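Local structure of putative branched-chain amino acid ABC transporter, periplasmic branched-chain amino acid-binding protein (Pseudomonas protegens Pf-5, 4RU0) at residues V399-G404 and T408-W413. The protein probably binds branched-chain amino acids or related small solutes outside the inner membrane and delivers them to an ABC transporter. Sequence-based numbering, arbitrary orientation.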
loop_
_atom_site.group_PDB
_atom_site.type_symbol
_atom_site.label_atom_id
_atom_site.label_comp_id
_atom_site.label_asym_id
_atom_site.label_seq_id
_atom_site.Cartn_x
_atom_site.Cartn_y
_atom_site.Cartn_z
ATOM N N VAL A 399 10.819 -4.116 -7.528
ATOM C CA VAL A 399 10.343 -5.166 -8.415
ATOM C C VAL A 399 10.801 -6.525 -7.901
ATOM O O VAL A 399 11.958 -6.695 -7.526
ATOM C CB VAL A 399 10.847 -4.958 -9.851
ATOM C CG1 VAL A 399 10.260 -6.012 -10.787
ATOM C CG2 VAL A 399 10.513 -3.548 -10.329
ATOM N N GLN A 400 9.890 -7.487 -7.863
ATOM C CA GLN A 400 10.258 -8.842 -7.486
ATOM C C GLN A 400 9.738 -9.835 -8.517
ATOM O O GLN A 400 8.702 -9.600 -9.147
ATOM C CB GLN A 400 9.730 -9.183 -6.091
ATOM C CG GLN A 400 8.228 -9.127 -5.961
ATOM C CD GLN A 400 7.774 -9.353 -4.539
ATOM O OE1 GLN A 400 8.500 -9.049 -3.594
ATOM N NE2 GLN A 400 6.569 -9.891 -4.378
ATOM N N GLN A 401 10.467 -10.939 -8.685
ATOM C CA GLN A 401 10.171 -11.917 -9.730
ATOM C C GLN A 401 9.771 -13.276 -9.157
ATOM O O GLN A 401 10.382 -13.764 -8.202
ATOM C CB GLN A 401 11.380 -12.070 -10.659
ATOM C CG GLN A 401 11.194 -13.074 -11.783
ATOM C CD GLN A 401 12.210 -12.882 -12.894
ATOM O OE1 GLN A 401 13.388 -12.635 -12.637
ATOM N NE2 GLN A 401 11.753 -12.974 -14.138
ATOM N N TRP A 402 8.748 -13.881 -9.754
ATOM C CA TRP A 402 8.198 -15.151 -9.283
ATOM C C TRP A 402 8.766 -16.344 -10.055
ATOM O O TRP A 402 8.760 -16.345 -11.290
ATOM C CB TRP A 402 6.675 -15.107 -9.407
ATOM C CG TRP A 402 5.955 -16.345 -8.984
ATOM C CD1 TRP A 402 5.302 -17.228 -9.794
ATOM C CD2 TRP A 402 5.788 -16.827 -7.645
ATOM N NE1 TRP A 402 4.741 -18.233 -9.042
ATOM C CE2 TRP A 402 5.029 -18.013 -7.722
ATOM C CE3 TRP A 402 6.214 -16.375 -6.390
ATOM C CZ2 TRP A 402 4.682 -18.752 -6.590
ATOM C CZ3 TRP A 402 5.871 -17.111 -5.268
ATOM C CH2 TRP A 402 5.111 -18.287 -5.377
ATOM N N ASP A 403 9.255 -17.358 -9.345
ATOM C CA ASP A 403 9.833 -18.518 -10.027
ATOM C C ASP A 403 8.926 -19.749 -9.975
ATOM O O ASP A 403 9.287 -20.819 -10.464
ATOM C CB ASP A 403 11.216 -18.858 -9.452
ATOM C CG ASP A 403 11.179 -19.207 -7.967
ATOM O OD1 ASP A 403 10.142 -19.692 -7.465
ATOM O OD2 ASP A 403 12.214 -19.007 -7.294
ATOM N N GLY A 404 7.749 -19.590 -9.383
ATOM C CA GLY A 404 6.813 -20.691 -9.255
ATOM C C GLY A 404 6.667 -21.108 -7.810
ATOM O O GLY A 404 5.716 -21.803 -7.445
ATOM N N THR A 408 11.845 -13.098 -5.811
ATOM C CA THR A 408 13.229 -12.648 -5.792
ATOM C C THR A 408 13.298 -11.168 -6.159
ATOM O O THR A 408 12.843 -10.769 -7.231
ATOM C CB THR A 408 14.109 -13.465 -6.777
ATOM O OG1 THR A 408 14.069 -14.854 -6.425
ATOM C CG2 THR A 408 15.551 -12.981 -6.745
ATOM N N LEU A 409 13.862 -10.354 -5.274
ATOM C CA LEU A 409 14.048 -8.940 -5.576
ATOM C C LEU A 409 15.033 -8.766 -6.728
ATOM O O LEU A 409 16.157 -9.261 -6.668
ATOM C CB LEU A 409 14.531 -8.182 -4.341
ATOM C CG LEU A 409 13.482 -7.995 -3.248
ATOM C CD1 LEU A 409 14.085 -7.367 -1.995
ATOM C CD2 LEU A 409 12.337 -7.148 -3.778
ATOM N N ILE A 410 14.606 -8.074 -7.780
ATOM C CA ILE A 410 15.480 -7.830 -8.921
ATOM C C ILE A 410 15.673 -6.343 -9.200
ATOM O O ILE A 410 16.105 -5.964 -10.286
ATOM C CB ILE A 410 14.948 -8.504 -10.199
ATOM C CG1 ILE A 410 13.586 -7.934 -10.580
ATOM C CG2 ILE A 410 14.862 -10.013 -10.013
ATOM C CD1 ILE A 410 13.044 -8.479 -11.880
ATOM N N SER A 411 15.351 -5.498 -8.225
ATOM C CA SER A 411 15.614 -4.071 -8.364
ATOM C C SER A 411 15.789 -3.402 -7.015
ATOM O O SER A 411 15.353 -3.923 -5.989
ATOM C CB SER A 411 14.484 -3.377 -9.135
ATOM O OG SER A 411 13.499 -2.859 -8.254
ATOM N N GLU A 412 16.430 -2.239 -7.030
ATOM C CA GLU A 412 16.447 -1.363 -5.868
ATOM C C GLU A 412 15.124 -0.618 -5.797
ATOM O O GLU A 412 14.187 -0.922 -6.543
ATOM C CB GLU A 412 17.602 -0.365 -5.950
ATOM C CG GLU A 412 18.911 -0.962 -6.422
ATOM C CD GLU A 412 19.537 -1.876 -5.394
ATOM O OE1 GLU A 412 19.187 -1.763 -4.199
ATOM O OE2 GLU A 412 20.384 -2.708 -5.784
ATOM N N TRP A 413 15.049 0.366 -4.908
ATOM C CA TRP A 413 13.886 1.231 -4.871
ATOM C C TRP A 413 13.874 2.112 -6.113
ATOM O O TRP A 413 14.831 2.833 -6.392
ATOM C CB TRP A 413 13.873 2.085 -3.601
ATOM C CG TRP A 413 13.652 1.297 -2.344
ATOM C CD1 TRP A 413 14.600 0.917 -1.440
ATOM C CD2 TRP A 413 12.405 0.783 -1.856
ATOM N NE1 TRP A 413 14.024 0.205 -0.418
ATOM C CE2 TRP A 413 12.677 0.109 -0.648
ATOM C CE3 TRP A 413 11.086 0.830 -2.322
ATOM C CZ2 TRP A 413 11.679 -0.514 0.103
ATOM C CZ3 TRP A 413 10.094 0.209 -1.575
ATOM C CH2 TRP A 413 10.396 -0.449 -0.375
#
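Thr408 and Gln401 form a hydrogen-bonded antiparallel pair, the start of a worked example of how a side chain can carry on cross-strand bonding where an outer strand departs from regular pairing. Gln401 N reaches Thr408 O at 2.8 Å, while Thr408 N returns a more bent bond to Gln401 O (2.9 Å, 137° at the hydrogen). Leu409 follows in a non-hydrogen-bonded pair with Gln400, where its CD2 methyl lies 4.0 Å from Gln400 CB. Next, Ile410 N gives Val399 O a nearly straight bond, the donor tilted 26° from the carbonyl plane. Ile410 CG1 sits between its own backbone N and carbonyl carbon (chi1 62°), which brings it to 3.8 Å from Val399 CG1; the CG2 branch instead lies beside Gln401, whose NE2 is held by Gly285 O. At Ser411 the side chain takes over from the backbone: Ser411 OG accepts the N-H of Val399 (N to OG 3.0 Å), the cross-strand bond, and donates in the carbonyl plane to a lone pair of Glu412 O in its own segment (2.7 Å). Replacing this serine by an alanine removes OG and is likely to leave Val399 N without its acceptor and Glu412 O without this donor. Tyr167 of helix 157-172 packs on Val399, Ile410 and Ser411. The arrangement is an antiparallel beta hairpin with an interrupted outer strand, at one margin of the mixed sheet of an alpha/beta lobe in this periplasmic binding protein of the leucine-binding family.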